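Local coordinates for DNA mimic protein DMP12 (Neisseria meningitidis MC58, PDB 3W1O) that mimics DNA and binds the dimeric histone-like protein HU, partly keeping HU off DNA and so probably acting as a regulator, at residues 9-14 / 34-39. Residues are numbered along the deposited sequence; the frame is centred on the assembly and turned at random.
Sequences IFCLKD and SETVVE. With MG (magnesium ion), chain C.
Ile9 and Val38 face each other as an antiparallel hydrogen-bonded pair: Ile9 N donates to Val38 O at 3.0 Å, and Val38 N returns the bond to Ile9 O at 2.7 Å. One step along, Phe10 and Val37 form a non-hydrogen-bonded pair, where Phe10 CA closes to 3.1 Å on Thr36 O in a CA-H...O contact. That same carbonyl oxygen also accepts from Cys11 N, extending the backbone bonding to the type I turn of Ser34 to Val37 that leads into strand 37-40. This strand is an outermost one of the four-stranded antiparallel sheet, and strand 7-10 lies between it and strand 115-118. Past the paired residues, the Thr36 side chain takes over the bonding. A chi1 of 65° tucks OG1 back over its own main chain, where it donates to Cys11 O (2.8 Å), tilted 28° from the carbonyl plane, while accepting from Ser34 OG at 2.6 Å. This buried relay, Ser34 to Thr36 to Cys11, ties the turn to the carbonyl of Cys11. Cys11 SG lies against Thr36 CB at 3.8 Å, and the extended Lys13 chain crosses Thr36 and brings CE to 3.5 Å from Ser34 OG. On one face of the sheet Val37 CG2 packs on Phe10 CB, and the Phe10 side chain reaches Ala28 of helix 21-30; on the other Val38 CB lies beside Ile9 CB, and Val38 reaches Leu97 and Val104 of helix 96-111. Farther along, Asp14 OD1 binds a magnesium ion that also carries four waters.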
loop_
_atom_site.group_PDB
_atom_site.type_symbol
_atom_site.label_atom_id
_atom_site.label_comp_id
_atom_site.label_asym_id
_atom_site.label_seq_id
_atom_site.Cartn_x
_atom_site.Cartn_y
_atom_site.Cartn_z
ATOM N N ILE A 9 -3.593 0.749 1.961
ATOM C CA ILE A 9 -2.595 -0.138 1.334
ATOM C C ILE A 9 -2.297 -1.126 2.436
ATOM O O ILE A 9 -1.915 -0.704 3.535
ATOM C CB ILE A 9 -1.350 0.646 0.971
ATOM C CG1 ILE A 9 -1.709 1.675 -0.133
ATOM C CG2 ILE A 9 -0.184 -0.330 0.594
ATOM C CD1 ILE A 9 -0.553 2.572 -0.613
ATOM N N PHE A 10 -2.512 -2.414 2.208
ATOM C CA PHE A 10 -2.333 -3.333 3.306
ATOM C C PHE A 10 -2.039 -4.770 2.873
ATOM O O PHE A 10 -2.216 -5.111 1.667
ATOM C CB PHE A 10 -3.592 -3.330 4.209
ATOM C CG PHE A 10 -4.780 -4.088 3.632
ATOM C CD1 PHE A 10 -5.013 -5.427 3.970
ATOM C CD2 PHE A 10 -5.634 -3.460 2.728
ATOM C CE1 PHE A 10 -6.108 -6.154 3.366
ATOM C CE2 PHE A 10 -6.712 -4.167 2.157
ATOM C CZ PHE A 10 -6.940 -5.517 2.504
ATOM N N CYS A 11 -1.647 -5.583 3.864
ATOM C CA CYS A 11 -1.717 -7.044 3.726
ATOM C C CYS A 11 -2.299 -7.566 5.010
ATOM O O CYS A 11 -2.444 -6.823 5.988
ATOM C CB CYS A 11 -0.331 -7.641 3.381
ATOM S SG CYS A 11 0.875 -7.425 4.703
ATOM N N LEU A 12 -2.756 -8.817 4.994
ATOM C CA LEU A 12 -3.158 -9.477 6.188
ATOM C C LEU A 12 -1.950 -9.726 7.080
ATOM O O LEU A 12 -0.801 -9.883 6.599
ATOM C CB LEU A 12 -3.792 -10.808 5.858
ATOM C CG LEU A 12 -5.032 -10.672 4.988
ATOM C CD1 LEU A 12 -5.791 -12.016 4.797
ATOM C CD2 LEU A 12 -5.945 -9.637 5.593
ATOM N N LYS A 13 -2.235 -9.804 8.362
ATOM C CA LYS A 13 -1.261 -10.272 9.331
ATOM C C LYS A 13 -0.910 -11.745 9.168
ATOM O O LYS A 13 -1.709 -12.524 8.673
ATOM C CB LYS A 13 -1.838 -10.108 10.716
ATOM C CG LYS A 13 -1.661 -8.724 11.225
ATOM C CD LYS A 13 -2.516 -8.567 12.444
ATOM C CE LYS A 13 -1.959 -7.543 13.357
ATOM N NZ LYS A 13 -2.657 -7.792 14.660
ATOM N N ASP A 14 0.275 -12.083 9.654
ATOM C CA ASP A 14 0.816 -13.432 9.692
ATOM C C ASP A 14 -0.247 -14.473 10.047
ATOM O O ASP A 14 -0.438 -15.448 9.315
ATOM C CB ASP A 14 1.996 -13.482 10.672
ATOM C CG ASP A 14 2.604 -14.872 10.791
ATOM O OD1 ASP A 14 2.437 -15.682 9.845
ATOM O OD2 ASP A 14 3.256 -15.132 11.830
ATOM N N SER A 34 -3.296 -2.208 12.793
ATOM C CA SER A 34 -2.236 -3.100 12.333
ATOM C C SER A 34 -1.051 -2.398 11.640
ATOM O O SER A 34 -1.227 -1.494 10.816
ATOM C CB SER A 34 -2.823 -4.241 11.467
ATOM O OG SER A 34 -1.769 -5.030 10.923
ATOM N N GLU A 35 0.166 -2.867 11.941
ATOM C CA GLU A 35 1.362 -2.456 11.243
ATOM C C GLU A 35 1.277 -2.847 9.753
ATOM O O GLU A 35 2.034 -2.341 8.924
ATOM C CB GLU A 35 2.618 -3.131 11.880
ATOM C CG GLU A 35 2.763 -4.625 11.567
ATOM C CD GLU A 35 3.953 -5.227 12.277
ATOM O OE1 GLU A 35 5.078 -4.990 11.795
ATOM O OE2 GLU A 35 3.752 -5.931 13.282
ATOM N N THR A 36 0.332 -3.718 9.420
ATOM C CA THR A 36 0.224 -4.225 8.025
ATOM C C THR A 36 -0.757 -3.395 7.216
ATOM O O THR A 36 -0.983 -3.699 6.046
ATOM C CB THR A 36 -0.233 -5.695 7.944
ATOM O OG1 THR A 36 -1.588 -5.819 8.439
ATOM C CG2 THR A 36 0.752 -6.617 8.769
ATOM N N VAL A 37 -1.333 -2.357 7.841
ATOM C CA VAL A 37 -2.364 -1.563 7.191
ATOM C C VAL A 37 -1.895 -0.132 7.181
ATOM O O VAL A 37 -1.517 0.424 8.248
ATOM C CB VAL A 37 -3.745 -1.651 7.860
ATOM C CG1 VAL A 37 -4.707 -0.605 7.219
ATOM C CG2 VAL A 37 -4.333 -3.041 7.773
ATOM N N VAL A 38 -1.883 0.485 6.005
ATOM C CA VAL A 38 -1.648 1.920 5.967
ATOM C C VAL A 38 -2.972 2.588 5.549
ATOM O O VAL A 38 -3.486 2.312 4.485
ATOM C CB VAL A 38 -0.552 2.301 4.972
ATOM C CG1 VAL A 38 -0.297 3.810 5.026
ATOM C CG2 VAL A 38 0.756 1.545 5.292
ATOM N N GLU A 39 -3.484 3.494 6.377
ATOM C CA GLU A 39 -4.659 4.274 6.042
ATOM C C GLU A 39 -4.167 5.614 5.532
ATOM O O GLU A 39 -3.325 6.246 6.177
ATOM C CB GLU A 39 -5.462 4.480 7.340
ATOM C CG GLU A 39 -6.683 5.329 7.186
ATOM C CD GLU A 39 -7.343 5.574 8.530
ATOM O OE1 GLU A 39 -6.626 5.792 9.544
ATOM O OE2 GLU A 39 -8.578 5.548 8.538
HETATM MG MG MG C . 2.941 -17.279 8.399
HETATM O O HOH W 1 2.269 -15.653 6.927
HETATM O O HOH W 2 3.324 -18.626 6.654
HETATM O O HOH W 3 4.607 -18.071 9.558
HETATM O O HOH W 4 4.830 -16.076 7.940
#